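Local coordinates for protein fiber (Murine adenovirus 2, PDB 5NBH) that forms the virion's trimeric attachment spike, whose distal domain binds N-acetylglucosamine and probably helps the virus attach to its host cell, at residues 91-95 against 146-151; 135-141 against 205-211; 194-200 against 212-218. One frame throughout, in Å; residues are numbered along the deposited sequence. Where two conformers were deposited one is given.

Contact 1: residues 91-95 against 146-151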
loop_
_atom_site.group_PDB
_atom_site.type_symbol
_atom_site.label_atom_id
_atom_site.label_comp_id
_atom_site.label_asym_id
_atom_site.label_seq_id
_atom_site.Cartn_x
_atom_site.Cartn_y
_atom_site.Cartn_z
ATOM N N THR A 91 -20.662 -6.099 -1.937
ATOM C CA THR A 91 -20.916 -7.345 -2.670
ATOM C C THR A 91 -19.824 -8.369 -2.354
ATOM O O THR A 91 -19.039 -8.773 -3.226
ATOM C CB THR A 91 -21.027 -7.069 -4.171
ATOM O OG1 THR A 91 -21.905 -5.951 -4.369
ATOM C CG2 THR A 91 -21.551 -8.286 -4.932
ATOM N N PRO A 92 -19.776 -8.802 -1.083
ATOM C CA PRO A 92 -18.772 -9.788 -0.708
ATOM C C PRO A 92 -18.981 -11.118 -1.432
ATOM O O PRO A 92 -20.090 -11.424 -1.850
ATOM C CB PRO A 92 -18.970 -9.938 0.799
ATOM C CG PRO A 92 -20.391 -9.609 1.026
ATOM C CD PRO A 92 -20.729 -8.555 0.015
ATOM N N MET A 93 -17.891 -11.874 -1.569
ATOM C CA MET A 93 -17.874 -13.141 -2.292
ATOM C C MET A 93 -18.198 -14.285 -1.334
ATOM O O MET A 93 -17.644 -14.367 -0.244
ATOM C CB MET A 93 -16.490 -13.344 -2.888
ATOM C CG MET A 93 -16.418 -14.491 -3.833
ATOM S SD MET A 93 -14.802 -14.642 -4.480
ATOM C CE MET A 93 -14.582 -13.054 -5.322
ATOM N N ARG A 94 -19.081 -15.170 -1.768
ATOM C CA ARG A 94 -19.430 -16.343 -0.982
ATOM C C ARG A 94 -18.404 -17.441 -1.248
ATOM O O ARG A 94 -18.123 -17.762 -2.434
ATOM C CB ARG A 94 -20.820 -16.807 -1.414
ATOM C CG ARG A 94 -21.380 -17.926 -0.570
ATOM C CD ARG A 94 -21.412 -17.466 0.861
ATOM N NE ARG A 94 -22.487 -18.095 1.579
ATOM C CZ ARG A 94 -22.922 -17.666 2.741
ATOM N NH1 ARG A 94 -22.341 -16.623 3.317
ATOM N NH2 ARG A 94 -23.919 -18.298 3.315
ATOM N N LEU A 95 -17.793 -17.946 -0.160
ATOM C CA LEU A 95 -16.778 -18.980 -0.193
ATOM C C LEU A 95 -17.230 -20.169 0.634
ATOM O O LEU A 95 -17.850 -20.002 1.665
ATOM C CB LEU A 95 -15.449 -18.477 0.375
ATOM C CG LEU A 95 -14.865 -17.278 -0.367
ATOM C CD1 LEU A 95 -13.630 -16.789 0.321
ATOM C CD2 LEU A 95 -14.575 -17.650 -1.793
ATOM N N CYS A 146 -11.614 -13.299 -11.945
ATOM C CA CYS A 146 -12.006 -14.200 -10.840
ATOM C C CYS A 146 -13.143 -15.127 -11.281
ATOM O O CYS A 146 -14.154 -14.672 -11.852
ATOM C CB CYS A 146 -12.389 -13.414 -9.610
ATOM S SG CYS A 146 -12.633 -14.444 -8.146
ATOM N N LEU A 147 -12.911 -16.432 -11.121
ATOM C CA LEU A 147 -13.901 -17.470 -11.429
ATOM C C LEU A 147 -14.777 -17.841 -10.250
ATOM O O LEU A 147 -15.852 -18.418 -10.440
ATOM C CB LEU A 147 -13.191 -18.718 -11.949
ATOM C CG LEU A 147 -12.296 -18.475 -13.174
ATOM C CD1 LEU A 147 -11.481 -19.717 -13.484
ATOM C CD2 LEU A 147 -13.126 -18.045 -14.382
ATOM N N THR A 148 -14.310 -17.554 -9.029
ATOM C CA THR A 148 -15.001 -17.948 -7.778
ATOM C C THR A 148 -16.188 -17.055 -7.450
ATOM O O THR A 148 -17.185 -17.487 -6.888
ATOM C CB THR A 148 -14.026 -17.932 -6.593
ATOM O OG1 THR A 148 -12.854 -18.667 -6.933
ATOM C CG2 THR A 148 -14.656 -18.488 -5.342
ATOM N N GLY A 149 -16.074 -15.780 -7.822
ATOM C CA GLY A 149 -17.113 -14.816 -7.558
ATOM C C GLY A 149 -16.819 -13.546 -8.334
ATOM O O GLY A 149 -15.829 -13.481 -9.056
ATOM N N ARG A 150 -17.634 -12.536 -8.120
ATOM C CA ARG A 150 -17.515 -11.309 -8.900
ATOM C C ARG A 150 -16.456 -10.365 -8.299
ATOM O O ARG A 150 -16.514 -10.025 -7.122
ATOM C CB ARG A 150 -18.870 -10.605 -9.024
ATOM C CG ARG A 150 -18.847 -9.342 -9.894
ATOM C CD ARG A 150 -20.257 -8.835 -10.225
ATOM N NE ARG A 150 -20.293 -7.376 -10.390
ATOM C CZ ARG A 150 -21.083 -6.561 -9.687
ATOM N NH1 ARG A 150 -21.922 -7.049 -8.792
ATOM N NH2 ARG A 150 -21.039 -5.258 -9.886
ATOM N N MET A 151 -15.514 -9.961 -9.148
ATOM C CA MET A 151 -14.535 -8.917 -8.826
ATOM C C MET A 151 -14.497 -7.960 -10.018
ATOM O O MET A 151 -14.907 -8.328 -11.113
ATOM C CB MET A 151 -13.175 -9.501 -8.500
ATOM C CG MET A 151 -13.204 -10.385 -7.239
ATOM S SD MET A 151 -11.577 -11.022 -6.765
ATOM C CE MET A 151 -10.749 -9.514 -6.233
HETATM O O HOH W 1 -18.133 -10.795 -5.047
HETATM O O HOH W 2 -19.029 -16.952 -4.877
#

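Contact 2: residues 135-141 against 205-211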
loop_
_atom_site.group_PDB
_atom_site.type_symbol
_atom_site.label_atom_id
_atom_site.label_comp_id
_atom_site.label_asym_id
_atom_site.label_seq_id
_atom_site.Cartn_x
_atom_site.Cartn_y
_atom_site.Cartn_z
ATOM N N TRP A 135 -9.987 -21.799 2.106
ATOM C CA TRP A 135 -10.710 -20.835 1.303
ATOM C C TRP A 135 -9.921 -20.733 0.012
ATOM O O TRP A 135 -8.738 -20.365 0.053
ATOM C CB TRP A 135 -10.790 -19.470 1.995
ATOM C CG TRP A 135 -11.220 -19.548 3.448
ATOM C CD1 TRP A 135 -10.422 -19.366 4.532
ATOM C CD2 TRP A 135 -12.520 -19.901 3.960
ATOM N NE1 TRP A 135 -11.134 -19.552 5.677
ATOM C CE2 TRP A 135 -12.431 -19.876 5.358
ATOM C CE3 TRP A 135 -13.753 -20.225 3.366
ATOM C CZ2 TRP A 135 -13.523 -20.157 6.182
ATOM C CZ3 TRP A 135 -14.850 -20.527 4.195
ATOM C CH2 TRP A 135 -14.732 -20.491 5.573
ATOM N N GLU A 136 -10.554 -21.017 -1.112
ATOM C CA GLU A 136 -9.849 -21.099 -2.394
ATOM C C GLU A 136 -10.401 -20.052 -3.325
ATOM O O GLU A 136 -11.614 -20.004 -3.546
ATOM C CB GLU A 136 -10.019 -22.498 -3.001
ATOM C CG GLU A 136 -9.201 -22.782 -4.253
ATOM C CD GLU A 136 -9.441 -24.206 -4.767
ATOM O OE1 GLU A 136 -8.632 -25.108 -4.518
ATOM O OE2 GLU A 136 -10.443 -24.386 -5.455
ATOM N N LEU A 137 -9.534 -19.181 -3.840
ATOM C CA LEU A 137 -9.890 -18.238 -4.927
ATOM C C LEU A 137 -9.230 -18.662 -6.229
ATOM O O LEU A 137 -8.050 -18.896 -6.261
ATOM C CB LEU A 137 -9.401 -16.815 -4.581
ATOM C CG LEU A 137 -9.918 -16.237 -3.267
ATOM C CD1 LEU A 137 -9.205 -14.926 -2.904
ATOM C CD2 LEU A 137 -11.419 -16.064 -3.369
ATOM N N GLN A 138 -10.021 -18.761 -7.290
ATOM C CA GLN A 138 -9.568 -19.184 -8.603
ATOM C C GLN A 138 -9.698 -18.004 -9.562
ATOM O O GLN A 138 -10.710 -17.312 -9.532
ATOM C CB GLN A 138 -10.464 -20.321 -9.088
ATOM C CG GLN A 138 -10.036 -21.000 -10.367
ATOM C CD GLN A 138 -11.037 -22.047 -10.815
ATOM O OE1 GLN A 138 -10.930 -22.564 -11.917
ATOM N NE2 GLN A 138 -12.019 -22.353 -9.971
ATOM N N PHE A 139 -8.697 -17.829 -10.401
ATOM C CA PHE A 139 -8.660 -16.776 -11.391
ATOM C C PHE A 139 -8.217 -17.381 -12.709
ATOM O O PHE A 139 -7.281 -18.203 -12.754
ATOM C CB PHE A 139 -7.640 -15.700 -10.995
ATOM C CG PHE A 139 -7.883 -15.100 -9.649
ATOM C CD1 PHE A 139 -7.344 -15.693 -8.510
ATOM C CD2 PHE A 139 -8.614 -13.926 -9.501
ATOM C CE1 PHE A 139 -7.559 -15.154 -7.262
ATOM C CE2 PHE A 139 -8.832 -13.368 -8.249
ATOM C CZ PHE A 139 -8.308 -13.986 -7.124
ATOM N N ASP A 140 -8.794 -16.888 -13.798
ATOM C CA ASP A 140 -8.343 -17.313 -15.121
ATOM C C ASP A 140 -6.834 -17.114 -15.278
ATOM O O ASP A 140 -6.320 -16.045 -15.030
ATOM C CB ASP A 140 -9.135 -16.571 -16.217
ATOM C CG ASP A 140 -8.843 -17.141 -17.596
ATOM O OD1 ASP A 140 -7.750 -16.907 -18.126
ATOM O OD2 ASP A 140 -9.706 -17.882 -18.107
ATOM N N GLY A 141 -6.114 -18.152 -15.685
ATOM C CA GLY A 141 -4.668 -18.109 -15.713
ATOM C C GLY A 141 -4.043 -17.213 -16.768
ATOM O O GLY A 141 -2.851 -16.952 -16.686
ATOM N N ARG A 205 -2.783 -24.390 -11.394
ATOM C CA ARG A 205 -3.124 -25.739 -11.879
ATOM C C ARG A 205 -4.283 -25.692 -12.834
ATOM O O ARG A 205 -5.126 -24.810 -12.752
ATOM C CB ARG A 205 -3.409 -26.670 -10.714
ATOM C CG ARG A 205 -4.686 -26.425 -9.916
ATOM C CD ARG A 205 -4.887 -27.604 -8.960
ATOM N NE ARG A 205 -6.151 -27.520 -8.242
ATOM C CZ ARG A 205 -6.368 -26.802 -7.129
ATOM N NH1 ARG A 205 -5.398 -26.096 -6.561
ATOM N NH2 ARG A 205 -7.574 -26.804 -6.562
ATOM N N LEU A 206 -4.313 -26.643 -13.777
ATOM C CA LEU A 206 -5.426 -26.743 -14.707
ATOM C C LEU A 206 -5.584 -25.457 -15.565
ATOM O O LEU A 206 -6.672 -25.150 -16.004
ATOM C CB LEU A 206 -6.698 -27.090 -13.948
ATOM C CG LEU A 206 -6.581 -28.288 -12.962
ATOM C CD1 LEU A 206 -7.939 -28.617 -12.370
ATOM C CD2 LEU A 206 -5.952 -29.529 -13.595
ATOM N N GLY A 207 -4.477 -24.747 -15.774
ATOM C CA GLY A 207 -4.418 -23.507 -16.552
ATOM C C GLY A 207 -4.798 -22.241 -15.781
ATOM O O GLY A 207 -4.823 -21.154 -16.373
ATOM N N ASN A 208 -5.132 -22.375 -14.493
ATOM C CA ASN A 208 -5.706 -21.263 -13.707
ATOM C C ASN A 208 -4.847 -20.945 -12.466
ATOM O O ASN A 208 -4.033 -21.744 -12.029
ATOM C CB ASN A 208 -7.133 -21.544 -13.319
ATOM C CG ASN A 208 -8.096 -21.412 -14.482
ATOM O OD1 ASN A 208 -7.825 -20.694 -15.471
ATOM N ND2 ASN A 208 -9.187 -22.125 -14.396
ATOM N N PHE A 209 -5.007 -19.718 -11.964
ATOM C CA PHE A 209 -4.243 -19.181 -10.819
ATOM C C PHE A 209 -5.104 -19.325 -9.580
ATOM O O PHE A 209 -6.247 -18.952 -9.610
ATOM C CB PHE A 209 -3.937 -17.687 -11.100
ATOM C CG PHE A 209 -3.453 -16.907 -9.903
ATOM C CD1 PHE A 209 -2.447 -17.394 -9.101
ATOM C CD2 PHE A 209 -3.953 -15.631 -9.640
ATOM C CE1 PHE A 209 -1.982 -16.677 -8.025
ATOM C CE2 PHE A 209 -3.482 -14.884 -8.572
ATOM C CZ PHE A 209 -2.504 -15.403 -7.765
ATOM N N TYR A 210 -4.544 -19.924 -8.529
ATOM C CA TYR A 210 -5.184 -20.141 -7.261
ATOM C C TYR A 210 -4.470 -19.399 -6.133
ATOM O O TYR A 210 -3.247 -19.458 -5.992
ATOM C CB TYR A 210 -5.183 -21.621 -6.895
ATOM C CG TYR A 210 -6.042 -22.505 -7.771
ATOM C CD1 TYR A 210 -5.677 -22.772 -9.104
ATOM C CD2 TYR A 210 -7.168 -23.106 -7.265
ATOM C CE1 TYR A 210 -6.462 -23.566 -9.911
ATOM C CE2 TYR A 210 -7.964 -23.944 -8.065
ATOM C CZ TYR A 210 -7.600 -24.169 -9.389
ATOM O OH TYR A 210 -8.366 -25.011 -10.172
ATOM N N ILE A 211 -5.266 -18.700 -5.327
ATOM C CA ILE A 211 -4.859 -18.228 -4.011
ATOM C C ILE A 211 -5.624 -19.093 -3.038
ATOM O O ILE A 211 -6.880 -19.066 -2.990
ATOM C CB ILE A 211 -5.161 -16.725 -3.768
ATOM C CG1 ILE A 211 -4.412 -15.894 -4.777
ATOM C CG2 ILE A 211 -4.851 -16.319 -2.330
ATOM C CD1 ILE A 211 -4.590 -14.392 -4.646
HETATM O O HOH W 3 -6.022 -24.940 -3.887
HETATM O O HOH W 4 -10.499 -26.926 -6.445
HETATM O O HOH W 5 -8.287 -20.624 -18.028
#

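Contact 3: residues 194-200 against 212-218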
loop_
_atom_site.group_PDB
_atom_site.type_symbol
_atom_site.label_atom_id
_atom_site.label_comp_id
_atom_site.label_asym_id
_atom_site.label_seq_id
_atom_site.Cartn_x
_atom_site.Cartn_y
_atom_site.Cartn_z
ATOM N N GLN A 194 -9.728 -15.322 19.455
ATOM C CA GLN A 194 -8.499 -16.086 19.387
ATOM C C GLN A 194 -7.371 -15.395 18.620
ATOM O O GLN A 194 -7.621 -14.851 17.556
ATOM C CB GLN A 194 -8.781 -17.414 18.652
ATOM C CG GLN A 194 -7.623 -18.384 18.690
ATOM C CD GLN A 194 -7.921 -19.718 18.033
ATOM O OE1 GLN A 194 -8.958 -19.908 17.409
ATOM N NE2 GLN A 194 -6.990 -20.655 18.171
ATOM N N SER A 195 -6.143 -15.526 19.113
ATOM C CA SER A 195 -4.950 -15.215 18.312
ATOM C C SER A 195 -4.499 -16.505 17.654
ATOM O O SER A 195 -4.238 -17.516 18.327
ATOM C CB SER A 195 -3.809 -14.659 19.140
ATOM O OG SER A 195 -4.257 -13.558 19.889
ATOM N N THR A 196 -4.422 -16.479 16.329
ATOM C CA THR A 196 -4.112 -17.666 15.561
ATOM C C THR A 196 -3.382 -17.244 14.269
ATOM O O THR A 196 -2.652 -16.216 14.248
ATOM C CB THR A 196 -5.375 -18.551 15.373
ATOM O OG1 THR A 196 -5.005 -19.749 14.670
ATOM C CG2 THR A 196 -6.502 -17.825 14.649
ATOM N N TYR A 197 -3.492 -18.039 13.234
ATOM C CA TYR A 197 -2.741 -17.821 11.993
ATOM C C TYR A 197 -3.527 -18.304 10.787
ATOM O O TYR A 197 -4.508 -19.062 10.906
ATOM C CB TYR A 197 -1.387 -18.525 12.060
ATOM C CG TYR A 197 -1.495 -19.976 12.501
ATOM C CD1 TYR A 197 -1.829 -20.962 11.607
ATOM C CD2 TYR A 197 -1.265 -20.341 13.829
ATOM C CE1 TYR A 197 -1.944 -22.286 12.003
ATOM C CE2 TYR A 197 -1.365 -21.670 14.229
ATOM C CZ TYR A 197 -1.712 -22.632 13.312
ATOM O OH TYR A 197 -1.809 -23.980 13.683
ATOM N N CYS A 198 -3.109 -17.796 9.625
ATOM C CA CYS A 198 -3.691 -18.160 8.372
ATOM C C CYS A 198 -2.561 -18.328 7.364
ATOM O O CYS A 198 -1.656 -17.479 7.284
ATOM C CB CYS A 198 -4.661 -17.082 7.909
ATOM S SG CYS A 198 -5.608 -17.490 6.410
ATOM N N SER A 199 -2.585 -19.418 6.618
ATOM C CA SER A 199 -1.620 -19.583 5.528
ATOM C C SER A 199 -2.139 -18.972 4.219
ATOM O O SER A 199 -3.348 -18.830 4.014
ATOM C CB SER A 199 -1.288 -21.038 5.315
ATOM O OG SER A 199 -2.383 -21.732 4.878
ATOM N N TYR A 200 -1.213 -18.650 3.341
ATOM C CA TYR A 200 -1.555 -18.319 1.966
ATOM C C TYR A 200 -0.628 -19.112 1.057
ATOM O O TYR A 200 0.521 -19.375 1.391
ATOM C CB TYR A 200 -1.485 -16.799 1.713
ATOM C CG TYR A 200 -0.108 -16.252 1.986
ATOM C CD1 TYR A 200 0.230 -15.831 3.259
ATOM C CD2 TYR A 200 0.871 -16.202 0.985
ATOM C CE1 TYR A 200 1.502 -15.343 3.553
ATOM C CE2 TYR A 200 2.172 -15.728 1.277
ATOM C CZ TYR A 200 2.466 -15.296 2.565
ATOM O OH TYR A 200 3.742 -14.847 2.911
ATOM N N THR A 212 -4.877 -19.840 -2.233
ATOM C CA THR A 212 -5.495 -20.759 -1.260
ATOM C C THR A 212 -5.111 -20.295 0.125
ATOM O O THR A 212 -3.923 -20.144 0.410
ATOM C CB THR A 212 -5.039 -22.204 -1.513
ATOM O OG1 THR A 212 -5.261 -22.532 -2.901
ATOM C CG2 THR A 212 -5.797 -23.174 -0.658
ATOM N N LEU A 213 -6.125 -19.997 0.936
ATOM C CA LEU A 213 -5.941 -19.585 2.315
ATOM C C LEU A 213 -6.376 -20.654 3.284
ATOM O O LEU A 213 -7.413 -21.269 3.086
ATOM C CB LEU A 213 -6.730 -18.306 2.597
ATOM C CG LEU A 213 -6.571 -17.188 1.546
ATOM C CD1 LEU A 213 -7.538 -16.076 1.875
ATOM C CD2 LEU A 213 -5.156 -16.640 1.506
ATOM N N LYS A 214 -5.606 -20.888 4.340
ATOM C CA LYS A 214 -6.040 -21.852 5.354
ATOM C C LYS A 214 -5.967 -21.241 6.745
ATOM O O LYS A 214 -4.879 -20.983 7.267
ATOM C CB LYS A 214 -5.243 -23.145 5.270
ATOM C CG LYS A 214 -5.378 -23.885 3.970
ATOM C CD LYS A 214 -4.514 -25.155 3.922
ATOM C CE LYS A 214 -4.603 -25.747 2.533
ATOM N NZ LYS A 214 -3.974 -27.097 2.373
ATOM N N SER A 215 -7.139 -21.007 7.322
ATOM C CA SER A 215 -7.253 -20.437 8.654
ATOM C C SER A 215 -7.423 -21.544 9.693
ATOM O O SER A 215 -8.152 -22.531 9.464
ATOM C CB SER A 215 -8.449 -19.495 8.718
ATOM O OG SER A 215 -9.640 -20.054 8.203
ATOM N N THR A 216 -6.800 -21.376 10.847
ATOM C CA THR A 216 -6.894 -22.394 11.917
ATOM C C THR A 216 -7.616 -21.779 13.110
ATOM O O THR A 216 -7.231 -20.714 13.591
ATOM C CB THR A 216 -5.528 -22.922 12.289
ATOM O OG1 THR A 216 -5.004 -23.620 11.165
ATOM C CG2 THR A 216 -5.591 -23.864 13.481
ATOM N N THR A 217 -8.702 -22.422 13.537
ATOM C CA THR A 217 -9.544 -21.910 14.635
ATOM C C THR A 217 -9.735 -22.990 15.742
ATOM O O THR A 217 -9.575 -24.171 15.479
ATOM C CB THR A 217 -10.902 -21.395 14.140
ATOM O OG1 THR A 217 -11.681 -22.472 13.580
ATOM C CG2 THR A 217 -10.687 -20.328 13.064
ATOM N N SER A 218 -10.027 -22.538 16.957
ATOM C CA SER A 218 -10.461 -23.398 18.062
ATOM C C SER A 218 -11.733 -22.817 18.654
ATOM O O SER A 218 -11.687 -21.815 19.373
ATOM C CB SER A 218 -9.400 -23.469 19.150
ATOM O OG SER A 218 -8.125 -23.661 18.590
HETATM O O HOH W 6 -6.223 -23.471 16.965
HETATM O O HOH W 7 -2.486 -21.888 2.022
#

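Contact 1: residues 91-95 against 146-151
Met93 reaches across to the 146-151 loop almost fully stretched, its CG anti to the backbone N (chi1 -170°) and the thioether bending only at the last torsion. That bend turns CE toward two sulfur-containing residues of the loop, 3.7 Å from Cys146 SG and 3.6 Å from Met151 CG, with the Met151 side chain crossing at about a right angle. Behind the methyl, Met93 SD lies 3.8 Å from Gly149 N, and Met93 CG packs 3.8 Å from Gly149 CA, where the bare glycine lets the loop backbone come close. The methyl of Thr148 extends the apolar patch: its CG2 touches Leu95 CD2 at 3.6 Å and also borders the Met93 sulfur, while its hydroxyl is engaged by Gln138 N. No direct hydrogen bond joins the two backbones. Instead, one water donates to Thr91 O and Arg150 O, and a second, at 2.7 Å from Arg94 O, donates to Thr148 O as well. Met93 also packs on Leu137 and Leu95 on Trp135, both from the facing sheet. The arrangement is that of a beta-sandwich flank: the loop leaving strand 131-140 passes beside strand 83-96 before its short continuation 152-153 joins the other sheet.

Contact 2: residues 135-141 against 205-211
The Tyr210 ring lies between Gln138 CG over one face and the Arg205 guanidinium over the other, while Glu136 CG comes to its edge. The Glu136 carboxylate stands nearly upright to that ring, the planes 82° apart, and its OE1 takes a 2.9 Å salt-bridge hydrogen bond from Arg205 NH2. The arginine donates within its own plane but meets OE1 from above the carboxylate. Two waters also link these charged groups, although the bond of one to NH2 is weak. Nearer the turn, Asn208 works with both ends of its amide: OD1 accepts from Gly141 N at 3.1 Å, and ND2 makes a weak bond to Gln138 OE1. Opposite this polar face, Phe139 and Phe209 run side by side with ring planes at an oblique 31°, Phe139 CD1 3.6 Å from Phe209 CD2, and Ile211 CD1 follows against Phe139 CE1. Holding both faces in place is an antiparallel ladder, with paired bonds at Leu137-Ile211 and Phe139-Phe209. The type I' turn from Arg205 to Asn208 reverses the chain, and the extended arginine side chain (chi1 70°) runs back over Tyr210. Within the GHID sheet, strand 131-140 forms one edge and strand 208-217 is flanked on its other side by 191-205; Leu137, Phe139 and Ile211 pack inward on strand 103-113 of the facing sheet.

Contact 3: residues 194-200 against 212-218
Tyr197 lays its ring obliquely against Thr216, with CE1 3.4 Å from Thr216 OG1 and the phenol oxygen passing near CG2. Its CG sits between the backbone N and the carbonyl carbon (chi1 50°), which swings the ring across to the partner strand of this antiparallel beta hairpin, 191-205 with 208-217, in the GHID sheet. The ring also stacks on Phe192 of the second subunit, so the hairpin takes part in the trimer interface. Ser199 and Lys214 form a hydrogen-bonded pair, in which Ser199 N donates to Lys214 O at 2.9 Å and Lys214 N answers to Ser199 O. Beyond the longer Thr216 N to Tyr197 O bond of 3.3 Å, side chains take over. Thr196 OG1 donates to Thr216 O at 2.7 Å from 35° above the carbonyl plane, and the extended Gln194 brings OE1 within 2.9 Å of Ser218 N. On the buried side, Cys198 SG borders Leu213 CB, and Leu213 CD2 packs on Tyr200 CB. Hydroxyls of strand 208-217 turn to the N-acetylglucosamine-binding residues: Ser215 OG bonds Gln133 OE1, and Thr216 OG1 bonds Thr132 OG1, consistent with a second-shell role. At the Tyr200-Thr212 end of the pair, a water donates to Thr212 O at 2.8 Å and hydrogen-bonds Ser199 OG at 2.9 Å.

After the shaft residues at the N terminus, the chain enters the head along strand 83-96. Contact 1 closes the first long loop when 146-151 returns to 91-95, after 50 intervening residues. Strand 131-140 has meanwhile supplied 135-141, whose partner 205-211 arrives only after contact 1 has closed; contacts 1 and 2 therefore cross, and they meet where Leu147 N bonds Gln138 O. Contact 3 begins at 194-200, inside the loop of contact 2, and closes just after it at 212-218, so these two cross as well, sharing strand 208-217. Contacts 2 and 3 assemble three neighbouring strands of one sheet, while contact 1 ties its flank to the other.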